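Local atomic coordinates of Exo-beta-1,3-glucanase (Streptomyces sp. SirexAA-E, PDB entry 4PEY), a protein that hydrolyses laminarin and laminarioligosaccharides as a secreted exo-beta-1,3-glucanase, working from the non-reducing ends and yielding glucose and laminaribiose. Residues A[399-404]-A[419-424]; A[431-436]-A[441-446]; A[477-482]-A[494-499]. The protein carries 1 engineered substitution. One frame throughout, in Å; residues are numbered along the deposited sequence.

Interaction 1. Residues A[399-404]-A[419-424]; sequences TWVWRA and YGVHVK. With BGC (beta-D-glucopyranose), chain B.
Val401 faces Gly420 and Val421 across the interior of the protein, and the two segments meet through carbon packing without a hydrogen bond between them. From CB, which points toward 419-424, Val401 splits into two methyls with different partners. CG1, trans to the backbone N (chi1 178°), reaches the main chain at the corner, where it lies 4.1 Å from Gly420 O and equally far from the CA of that residue. CG2, on the side of the backbone N, meets Val421 CG2 at 3.9 Å, an ordinary van der Waals separation. Val421 has nearly the same chi1, yet the two valine side chains cross at about a right angle, and one methyl of each does the touching.

Strand 399-403 pairs in parallel with 367-375 and 429-436, while 419-423 belongs to a second parallel sheet. Successive parallel strands on two faces, packed through inward side chains, fit the parallel beta-helix of family 55.

On the other side of strand 399-403, Trp402 turns to the substrate. Its indole lies between Trp400 CH2, 3.6 Å above one face, and Ala404 CA, 3.5 Å above the opposite face, both displaced toward the rim. With the ring held in this way, Trp402 NE1 donates to O3 of the glucose of chain B at 3.1 Å; the N-H...O angle of 138° shows a clearly bent bond. O3 lies at the ring edge, near the indole plane.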
loop_
_atom_site.group_PDB
_atom_site.type_symbol
_atom_site.label_atom_id
_atom_site.label_comp_id
_atom_site.label_asym_id
_atom_site.label_seq_id
_atom_site.Cartn_x
_atom_site.Cartn_y
_atom_site.Cartn_z
ATOM N N THR A 399 2.025 -2.035 -0.541
ATOM C CA THR A 399 1.657 -2.535 0.771
ATOM C C THR A 399 2.075 -1.511 1.825
ATOM O O THR A 399 3.030 -0.763 1.629
ATOM C CB THR A 399 2.299 -3.916 1.058
ATOM O OG1 THR A 399 1.759 -4.448 2.266
ATOM C CG2 THR A 399 3.795 -3.816 1.192
ATOM N N TRP A 400 1.306 -1.448 2.912
ATOM C CA TRP A 400 1.694 -0.725 4.118
ATOM C C TRP A 400 1.579 -1.709 5.249
ATOM O O TRP A 400 0.476 -2.163 5.572
ATOM C CB TRP A 400 0.804 0.489 4.396
ATOM C CG TRP A 400 1.253 1.395 5.556
ATOM C CD1 TRP A 400 2.537 1.709 5.923
ATOM C CD2 TRP A 400 0.395 2.109 6.468
ATOM N NE1 TRP A 400 2.527 2.585 7.001
ATOM C CE2 TRP A 400 1.225 2.845 7.345
ATOM C CE3 TRP A 400 -0.994 2.209 6.613
ATOM C CZ2 TRP A 400 0.707 3.666 8.347
ATOM C CZ3 TRP A 400 -1.508 3.023 7.621
ATOM C CH2 TRP A 400 -0.658 3.725 8.484
ATOM N N VAL A 401 2.720 -2.041 5.838
ATOM C CA VAL A 401 2.777 -2.995 6.928
ATOM C C VAL A 401 3.224 -2.179 8.133
ATOM O O VAL A 401 4.354 -1.694 8.178
ATOM C CB VAL A 401 3.735 -4.165 6.593
ATOM C CG1 VAL A 401 3.839 -5.143 7.752
ATOM C CG2 VAL A 401 3.257 -4.868 5.334
ATOM N N TRP A 402 2.323 -2.018 9.100
ATOM C CA TRP A 402 2.441 -0.948 10.091
ATOM C C TRP A 402 2.206 -1.407 11.517
ATOM O O TRP A 402 1.080 -1.756 11.883
ATOM C CB TRP A 402 1.443 0.161 9.739
ATOM C CG TRP A 402 1.402 1.409 10.607
ATOM C CD1 TRP A 402 2.320 2.427 10.632
ATOM C CD2 TRP A 402 0.343 1.806 11.489
ATOM N NE1 TRP A 402 1.902 3.427 11.491
ATOM C CE2 TRP A 402 0.695 3.066 12.033
ATOM C CE3 TRP A 402 -0.866 1.218 11.883
ATOM C CZ2 TRP A 402 -0.122 3.743 12.939
ATOM C CZ3 TRP A 402 -1.666 1.886 12.792
ATOM C CH2 TRP A 402 -1.294 3.139 13.305
ATOM N N ARG A 403 3.267 -1.406 12.321
ATOM C CA ARG A 403 3.105 -1.540 13.762
ATOM C C ARG A 403 2.684 -0.165 14.288
ATOM O O ARG A 403 3.383 0.828 14.064
ATOM C CB ARG A 403 4.390 -2.032 14.437
ATOM C CG ARG A 403 4.294 -1.994 15.954
ATOM C CD ARG A 403 5.497 -2.605 16.667
ATOM N NE ARG A 403 5.378 -2.351 18.100
ATOM C CZ ARG A 403 6.021 -1.394 18.762
ATOM N NH1 ARG A 403 6.900 -0.603 18.153
ATOM N NH2 ARG A 403 5.794 -1.236 20.050
ATOM N N ALA A 404 1.530 -0.091 14.952
ATOM C CA ALA A 404 0.965 1.208 15.337
ATOM C C ALA A 404 1.891 1.996 16.268
ATOM O O ALA A 404 2.417 1.450 17.240
ATOM C CB ALA A 404 -0.402 1.029 16.004
ATOM N N TYR A 419 8.917 -8.480 13.359
ATOM C CA TYR A 419 9.303 -8.500 11.945
ATOM C C TYR A 419 8.131 -8.106 11.048
ATOM O O TYR A 419 7.015 -8.606 11.213
ATOM C CB TYR A 419 9.810 -9.888 11.549
ATOM C CG TYR A 419 10.888 -10.437 12.461
ATOM C CD1 TYR A 419 12.183 -9.938 12.419
ATOM C CD2 TYR A 419 10.607 -11.453 13.361
ATOM C CE1 TYR A 419 13.179 -10.438 13.254
ATOM C CE2 TYR A 419 11.591 -11.964 14.196
ATOM C CZ TYR A 419 12.875 -11.458 14.136
ATOM O OH TYR A 419 13.840 -11.966 14.970
ATOM N N GLY A 420 8.387 -7.220 10.091
ATOM C CA GLY A 420 7.339 -6.767 9.191
ATOM C C GLY A 420 7.135 -7.713 8.024
ATOM O O GLY A 420 6.191 -8.499 8.006
ATOM N N VAL A 421 8.040 -7.647 7.050
ATOM C CA VAL A 421 7.977 -8.485 5.858
ATOM C C VAL A 421 9.236 -9.333 5.758
ATOM O O VAL A 421 10.349 -8.828 5.947
ATOM C CB VAL A 421 7.826 -7.633 4.573
ATOM C CG1 VAL A 421 7.791 -8.516 3.323
ATOM C CG2 VAL A 421 6.577 -6.746 4.652
ATOM N N HIS A 422 9.064 -10.619 5.467
ATOM C CA HIS A 422 10.197 -11.503 5.237
ATOM C C HIS A 422 10.017 -12.148 3.868
ATOM O O HIS A 422 9.074 -12.918 3.668
ATOM C CB HIS A 422 10.302 -12.566 6.333
ATOM C CG HIS A 422 11.541 -13.400 6.243
ATOM N ND1 HIS A 422 11.719 -14.562 6.965
ATOM C CD2 HIS A 422 12.669 -13.235 5.512
ATOM C CE1 HIS A 422 12.907 -15.072 6.688
ATOM N NE2 HIS A 422 13.504 -14.284 5.810
ATOM N N VAL A 423 10.890 -11.807 2.919
ATOM C CA VAL A 423 10.817 -12.383 1.572
ATOM C C VAL A 423 11.801 -13.537 1.445
ATOM O O VAL A 423 13.019 -13.340 1.503
ATOM C CB VAL A 423 11.123 -11.352 0.465
ATOM C CG1 VAL A 423 11.050 -12.026 -0.910
ATOM C CG2 VAL A 423 10.151 -10.183 0.532
ATOM N N LYS A 424 11.265 -14.737 1.264
ATOM C CA LYS A 424 12.098 -15.935 1.136
ATOM C C LYS A 424 12.127 -16.456 -0.302
ATOM O O LYS A 424 13.051 -17.165 -0.697
ATOM C CB LYS A 424 11.606 -17.025 2.095
ATOM C CG LYS A 424 11.785 -16.634 3.564
ATOM C CD LYS A 424 10.827 -17.366 4.504
ATOM C CE LYS A 424 11.051 -18.854 4.534
ATOM N NZ LYS A 424 9.979 -19.531 5.348
HETATM C C2 BGC B . 4.698 7.898 10.264
HETATM C C3 BGC B . 3.403 7.127 10.502
HETATM C C4 BGC B . 2.756 7.599 11.793
HETATM C C5 BGC B . 2.533 9.102 11.733
HETATM C C6 BGC B . 1.851 9.602 12.997
HETATM C C1 BGC B . 4.511 9.407 10.443
HETATM O O2 BGC B . 5.181 7.609 8.959
HETATM O O3 BGC B . 3.682 5.746 10.603
HETATM O O4 BGC B . 1.539 6.926 12.014
HETATM O O5 BGC B . 3.793 9.723 11.622
HETATM O O6 BGC B . 2.756 9.529 14.076
#

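Interaction 2. Residues A[431-436]-A[441-446]; sequences TGLFVE and YDVQWS. With BGC (beta-D-glucopyranose), chain B.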
loop_
_atom_site.group_PDB
_atom_site.type_symbol
_atom_site.label_atom_id
_atom_site.label_comp_id
_atom_site.label_asym_id
_atom_site.label_seq_id
_atom_site.Cartn_x
_atom_site.Cartn_y
_atom_site.Cartn_z
ATOM N N THR A 431 6.940 -3.143 -5.525
ATOM C CA THR A 431 6.808 -1.788 -6.049
ATOM C C THR A 431 5.909 -0.976 -5.108
ATOM O O THR A 431 4.713 -1.260 -4.977
ATOM C CB THR A 431 6.242 -1.793 -7.501
ATOM O OG1 THR A 431 5.025 -2.552 -7.558
ATOM C CG2 THR A 431 7.244 -2.425 -8.468
ATOM N N GLY A 432 6.481 0.013 -4.419
ATOM C CA GLY A 432 5.710 0.788 -3.458
ATOM C C GLY A 432 5.611 0.107 -2.103
ATOM O O GLY A 432 4.518 -0.229 -1.640
ATOM N N LEU A 433 6.760 -0.080 -1.460
ATOM C CA LEU A 433 6.849 -0.827 -0.212
ATOM C C LEU A 433 6.947 0.117 0.992
ATOM O O LEU A 433 7.896 0.882 1.097
ATOM C CB LEU A 433 8.063 -1.758 -0.265
ATOM C CG LEU A 433 8.387 -2.675 0.913
ATOM C CD1 LEU A 433 7.277 -3.680 1.101
ATOM C CD2 LEU A 433 9.721 -3.388 0.665
ATOM N N PHE A 434 5.955 0.073 1.880
ATOM C CA PHE A 434 5.910 0.946 3.056
ATOM C C PHE A 434 5.848 0.055 4.292
ATOM O O PHE A 434 4.866 -0.667 4.465
ATOM C CB PHE A 434 4.670 1.857 3.050
ATOM C CG PHE A 434 4.539 2.783 1.856
ATOM C CD1 PHE A 434 4.191 2.294 0.605
ATOM C CD2 PHE A 434 4.668 4.163 2.020
ATOM C CE1 PHE A 434 4.032 3.149 -0.476
ATOM C CE2 PHE A 434 4.492 5.033 0.955
ATOM C CZ PHE A 434 4.169 4.526 -0.303
ATOM N N VAL A 435 6.870 0.081 5.144
ATOM C CA VAL A 435 6.900 -0.801 6.318
ATOM C C VAL A 435 7.478 -0.040 7.503
ATOM O O VAL A 435 8.570 0.525 7.387
ATOM C CB VAL A 435 7.744 -2.084 6.068
ATOM C CG1 VAL A 435 7.620 -3.049 7.253
ATOM C CG2 VAL A 435 7.316 -2.780 4.777
ATOM N N GLU A 436 6.764 -0.018 8.633
ATOM C CA GLU A 436 7.138 0.876 9.747
ATOM C C GLU A 436 6.956 0.345 11.162
ATOM O O GLU A 436 5.948 -0.305 11.469
ATOM C CB GLU A 436 6.336 2.176 9.684
ATOM C CG GLU A 436 6.314 2.902 8.355
ATOM C CD GLU A 436 5.587 4.210 8.501
ATOM O OE1 GLU A 436 4.338 4.172 8.613
ATOM O OE2 GLU A 436 6.267 5.264 8.573
ATOM N N TYR A 441 13.744 -6.314 12.582
ATOM C CA TYR A 441 13.874 -5.979 11.161
ATOM C C TYR A 441 12.523 -5.693 10.516
ATOM O O TYR A 441 11.672 -6.584 10.433
ATOM C CB TYR A 441 14.533 -7.117 10.367
ATOM C CG TYR A 441 15.950 -7.470 10.740
ATOM C CD1 TYR A 441 16.984 -6.555 10.588
ATOM C CD2 TYR A 441 16.265 -8.743 11.195
ATOM C CE1 TYR A 441 18.293 -6.892 10.908
ATOM C CE2 TYR A 441 17.562 -9.090 11.508
ATOM C CZ TYR A 441 18.574 -8.158 11.369
ATOM O OH TYR A 441 19.868 -8.510 11.684
ATOM N N ASP A 442 12.330 -4.479 10.009
ATOM C CA ASP A 442 11.080 -4.182 9.313
ATOM C C ASP A 442 10.947 -5.037 8.053
ATOM O O ASP A 442 9.901 -5.640 7.832
ATOM C CB ASP A 442 10.990 -2.694 8.991
ATOM C CG ASP A 442 11.269 -1.834 10.203
ATOM O OD1 ASP A 442 12.461 -1.722 10.570
ATOM O OD2 ASP A 442 10.310 -1.281 10.800
ATOM N N VAL A 443 12.003 -5.094 7.244
ATOM C CA VAL A 443 12.035 -5.959 6.067
ATOM C C VAL A 443 13.304 -6.799 6.084
ATOM O O VAL A 443 14.399 -6.272 6.323
ATOM C CB VAL A 443 11.975 -5.144 4.742
ATOM C CG1 VAL A 443 12.176 -6.051 3.523
ATOM C CG2 VAL A 443 10.649 -4.400 4.635
ATOM N N GLN A 444 13.138 -8.099 5.847
ATOM C CA GLN A 444 14.267 -8.990 5.657
ATOM C C GLN A 444 14.088 -9.720 4.327
ATOM O O GLN A 444 13.000 -10.185 4.003
ATOM C CB GLN A 444 14.386 -9.981 6.820
ATOM C CG GLN A 444 15.544 -10.955 6.678
ATOM C CD GLN A 444 15.758 -11.805 7.918
ATOM O OE1 GLN A 444 14.909 -11.860 8.807
ATOM N NE2 GLN A 444 16.903 -12.476 7.981
ATOM N N TRP A 445 15.164 -9.797 3.553
ATOM C CA TRP A 445 15.110 -10.420 2.237
ATOM C C TRP A 445 16.136 -11.538 2.185
ATOM O O TRP A 445 17.338 -11.278 2.264
ATOM C CB TRP A 445 15.377 -9.387 1.137
ATOM C CG TRP A 445 14.648 -9.650 -0.150
ATOM C CD1 TRP A 445 14.854 -10.690 -1.022
ATOM C CD2 TRP A 445 13.613 -8.846 -0.721
ATOM N NE1 TRP A 445 14.003 -10.581 -2.096
ATOM C CE2 TRP A 445 13.232 -9.457 -1.939
ATOM C CE3 TRP A 445 12.971 -7.668 -0.322
ATOM C CZ2 TRP A 445 12.235 -8.927 -2.764
ATOM C CZ3 TRP A 445 11.975 -7.138 -1.146
ATOM C CH2 TRP A 445 11.620 -7.770 -2.355
ATOM N N SER A 446 15.645 -12.774 2.076
ATOM C CA SER A 446 16.482 -13.969 2.092
ATOM C C SER A 446 16.518 -14.646 0.728
ATOM O O SER A 446 17.412 -15.443 0.444
ATOM C CB SER A 446 15.973 -14.965 3.137
ATOM O OG SER A 446 15.939 -14.374 4.429
HETATM C C2 BGC B . 4.698 7.898 10.264
HETATM C C3 BGC B . 3.403 7.127 10.502
HETATM C C4 BGC B . 2.756 7.599 11.793
HETATM C C5 BGC B . 2.533 9.102 11.733
HETATM C C6 BGC B . 1.851 9.602 12.997
HETATM C C1 BGC B . 4.511 9.407 10.443
HETATM O O2 BGC B . 5.181 7.609 8.959
HETATM O O3 BGC B . 3.682 5.746 10.603
HETATM O O4 BGC B . 1.539 6.926 12.014
HETATM O O5 BGC B . 3.793 9.723 11.622
HETATM O O6 BGC B . 2.756 9.529 14.076
#
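The flat groups that carry the contact are the carboxylates of Asp442 and Glu436, and that of Asp442 comes up to the backbone of Glu436: Asp442 OD2 lies 3.7 Å from Glu436 C. The Glu436 carboxylate is turned to the substrate. O2 of the glucose of chain B binds Glu436 OE2 at 2.6 Å, while O3 binds Glu436 OE1, also at 2.6 Å, coming from well above the carboxylate plane. The sugar is therefore tilted across the group and spans both oxygens with neighbouring hydroxyls. Glu436 CG is trans to the carbonyl carbon (chi1 -50°), and the chain then runs extended (chi2 -175°), which carries the carboxylate away from 441-446 and into the substrate site.

The rest of the contact is mostly apolar and points inward. Val435 CG2 packs on Val443 CG2 at 3.7 Å, the two side chains crossing nearly at right angles, and Leu433 CD2 extends the patch to the same Val443 methyl at 4.2 Å. The other branch, Val435 CG1, approaches the carbonyl Asp442 O (3.5 Å) and, on the side chain, Asp442 CB (3.8 Å). Val435 also touches Val401 and Val421, so the patch is part of the stacked core of a parallel beta-helix, between strand 429-436 on one face and 443-445 on another.

Each buried carboxylate has its own set of partners. Asp442 OD1 forms a salt bridge with Lys459 and OD2 accepts from Phe438 N, which probably offsets the cost of placing a charge beside the valines. Glu436 OE1 also accepts from Trp400 NE1 and OE2 from Gln456 NE2, so each oxygen takes a protein donor besides a sugar hydroxyl; this should fix the carboxylate's rotation and hold it ready for the two neighbouring hydroxyls.

Interaction 3. Residues A[477-482]-A[494-499]; sequences YAAYKV and MGSYCY. With BGC (beta-D-glucopyranose), chain C.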
loop_
_atom_site.group_PDB
_atom_site.type_symbol
_atom_site.label_atom_id
_atom_site.label_comp_id
_atom_site.label_asym_id
_atom_site.label_seq_id
_atom_site.Cartn_x
_atom_site.Cartn_y
_atom_site.Cartn_z
ATOM N N TYR A 477 18.254 -2.761 14.550
ATOM C CA TYR A 477 17.968 -3.670 13.453
ATOM C C TYR A 477 17.697 -2.866 12.202
ATOM O O TYR A 477 16.880 -1.947 12.234
ATOM C CB TYR A 477 16.748 -4.537 13.773
ATOM C CG TYR A 477 16.954 -5.514 14.907
ATOM C CD1 TYR A 477 16.883 -5.100 16.234
ATOM C CD2 TYR A 477 17.205 -6.857 14.648
ATOM C CE1 TYR A 477 17.074 -6.005 17.277
ATOM C CE2 TYR A 477 17.392 -7.758 15.671
ATOM C CZ TYR A 477 17.330 -7.334 16.981
ATOM O OH TYR A 477 17.511 -8.260 17.984
ATOM N N ALA A 478 18.377 -3.186 11.104
ATOM C CA ALA A 478 18.107 -2.500 9.839
ATOM C C ALA A 478 16.607 -2.444 9.505
ATOM O O ALA A 478 15.852 -3.378 9.795
ATOM C CB ALA A 478 18.862 -3.174 8.696
ATOM N N ALA A 479 16.184 -1.347 8.888
ATOM C CA ALA A 479 14.846 -1.263 8.306
ATOM C C ALA A 479 14.694 -2.207 7.113
ATOM O O ALA A 479 13.590 -2.643 6.795
ATOM C CB ALA A 479 14.554 0.152 7.885
ATOM N N TYR A 480 15.811 -2.491 6.447
ATOM C CA TYR A 480 15.817 -3.313 5.247
ATOM C C TYR A 480 17.118 -4.099 5.225
ATOM O O TYR A 480 18.193 -3.530 5.033
ATOM C CB TYR A 480 15.667 -2.433 4.010
ATOM C CG TYR A 480 15.395 -3.119 2.683
ATOM C CD1 TYR A 480 16.432 -3.686 1.943
ATOM C CD2 TYR A 480 14.116 -3.118 2.128
ATOM C CE1 TYR A 480 16.191 -4.276 0.701
ATOM C CE2 TYR A 480 13.859 -3.704 0.900
ATOM C CZ TYR A 480 14.904 -4.268 0.179
ATOM O OH TYR A 480 14.654 -4.834 -1.054
ATOM N N LYS A 481 17.001 -5.403 5.452
ATOM C CA LYS A 481 18.142 -6.297 5.542
ATOM C C LYS A 481 18.121 -7.333 4.432
ATOM O O LYS A 481 17.146 -8.069 4.285
ATOM C CB LYS A 481 18.164 -7.019 6.890
ATOM C CG LYS A 481 19.269 -8.072 6.977
ATOM C CD LYS A 481 19.143 -8.943 8.200
ATOM C CE LYS A 481 20.246 -10.001 8.242
ATOM N NZ LYS A 481 21.607 -9.433 8.483
ATOM N N VAL A 482 19.201 -7.383 3.660
ATOM C CA VAL A 482 19.435 -8.462 2.713
ATOM C C VAL A 482 20.403 -9.432 3.372
ATOM O O VAL A 482 21.502 -9.032 3.773
ATOM C CB VAL A 482 20.009 -7.934 1.384
ATOM C CG1 VAL A 482 20.248 -9.070 0.393
ATOM C CG2 VAL A 482 19.066 -6.883 0.790
ATOM N N MET A 494 15.025 4.496 -1.656
ATOM C CA MET A 494 14.682 3.864 -0.385
ATOM C C MET A 494 15.105 4.714 0.797
ATOM O O MET A 494 16.254 5.146 0.873
ATOM C CB MET A 494 15.346 2.485 -0.291
ATOM C CG MET A 494 15.159 1.633 -1.545
ATOM S SD MET A 494 16.030 0.063 -1.497
ATOM C CE MET A 494 15.043 -0.808 -0.330
ATOM N N GLY A 495 14.178 4.923 1.731
ATOM C CA GLY A 495 14.444 5.756 2.895
ATOM C C GLY A 495 13.973 5.161 4.206
ATOM O O GLY A 495 12.914 4.523 4.265
ATOM N N SER A 496 14.767 5.374 5.255
ATOM C CA SER A 496 14.406 4.984 6.618
ATOM C C SER A 496 14.540 6.191 7.540
ATOM O O SER A 496 15.567 6.865 7.506
ATOM C CB SER A 496 15.302 3.839 7.109
ATOM O OG SER A 496 15.062 3.538 8.479
ATOM N N TYR A 497 13.516 6.460 8.351
ATOM C CA TYR A 497 13.504 7.644 9.222
ATOM C C TYR A 497 13.438 7.219 10.687
ATOM O O TYR A 497 12.814 6.208 11.008
ATOM C CB TYR A 497 12.319 8.570 8.901
ATOM C CG TYR A 497 11.994 8.672 7.428
ATOM C CD1 TYR A 497 13.002 8.791 6.471
ATOM C CD2 TYR A 497 10.676 8.643 6.988
ATOM C CE1 TYR A 497 12.707 8.857 5.119
ATOM C CE2 TYR A 497 10.373 8.701 5.642
ATOM C CZ TYR A 497 11.390 8.823 4.711
ATOM O OH TYR A 497 11.083 8.891 3.364
ATOM N N CYS A 498 14.073 7.970 11.587
ATOM C CA CYS A 498 13.947 7.646 13.007
ATOM C C CYS A 498 13.338 8.796 13.804
ATOM O O CYS A 498 13.457 9.972 13.457
ATOM C CB CYS A 498 15.297 7.229 13.620
ATOM S SG CYS A 498 16.521 8.535 13.896
ATOM N N TYR A 499 12.660 8.422 14.876
ATOM C CA TYR A 499 12.035 9.362 15.787
ATOM C C TYR A 499 11.932 8.641 17.124
ATOM O O TYR A 499 10.859 8.213 17.551
ATOM C CB TYR A 499 10.674 9.820 15.253
ATOM C CG TYR A 499 9.916 10.808 16.107
ATOM C CD1 TYR A 499 10.382 12.110 16.295
ATOM C CD2 TYR A 499 8.706 10.453 16.693
ATOM C CE1 TYR A 499 9.664 13.025 17.065
ATOM C CE2 TYR A 499 7.988 11.350 17.455
ATOM C CZ TYR A 499 8.466 12.629 17.642
ATOM O OH TYR A 499 7.728 13.501 18.403
HETATM C C2 BGC C . 6.602 12.147 10.098
HETATM C C3 BGC C . 5.780 11.346 11.099
HETATM C C4 BGC C . 6.431 11.415 12.472
HETATM C C5 BGC C . 6.633 12.870 12.861
HETATM C C6 BGC C . 7.287 12.963 14.234
HETATM C C1 BGC C . 6.908 13.550 10.609
HETATM O O2 BGC C . 5.862 12.262 8.901
HETATM O O3 BGC C . 5.783 9.997 10.582
HETATM O O4 BGC C . 5.615 10.734 13.405
HETATM O O5 BGC C . 7.475 13.490 11.905
HETATM O O6 BGC C . 7.406 14.322 14.602
#
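Met494 sets its terminal methyl squarely on the ring of Tyr480. CE lies 3.4 Å from the centroid of that ring, 13° off the normal, which identifies a CH-pi contact over the middle of the face. Met494 SD stands farther back, 4.8 Å from the same centroid and 11° off the normal, so the SD-CE bond slants down toward the ring and the sulfur completes a Met-aromatic contact at a distance. The bend at chi3 (72°) turns the methyl down in this way, and the two side chains cross at about a right angle. The Tyr480 hydroxyl is held separately, by His489 NE2 and Thr452 OG1.

One residue before Tyr480 and two after Met494, the small residues Ala479 and Ser496 meet: Ala479 CB is 3.5 Å from Ser496 OG. That buried hydroxyl has polar partners in Asn457 OD1 and Tyr536 OH.

At the end of 494-499, Tyr499 belongs to the glycan pocket. C6 of the glucose of chain C lies 3.5 Å above the centre of its face, and O6 is 3.6 Å from Tyr499 CE1; the ring thus serves as a platform for the hydroxymethyl group. With an alanine at this position, C6 would probably lose the surface beneath it, and Tyr461, which meets the ring edge-to-face, would lose its aromatic neighbour.

The contact spans two faces of the parallel beta-helix: strand 480-482 runs between 443-445 and 512-513, whereas 489-498 lies between 450-458 and 520-529, with Phe522 of the last touching both Tyr480 and Met494.

In the fold
From the N terminus, the contacts follow in series, with no nesting or crossing. Interaction 1 closes a 14-residue excursion between segments 399-404 and 419-424. Interaction 2 then closes a turn of only four residues after strand 429-436, and interaction 3 spans the 11 residues between 477-482 and 494-499. The first two run from the substrate-bearing face to the eight-strand parallel sheet; the third returns. Strands 399-403 and 429-436 are neighbours, as are 419-423, 443-445 and 480-482, where probable backbone hydrogen bonds join Val423 O to Ser446 N and Lys481 O to Trp445 N. Interactions 1 and 2 share one glucose, whereas interaction 3 reaches another.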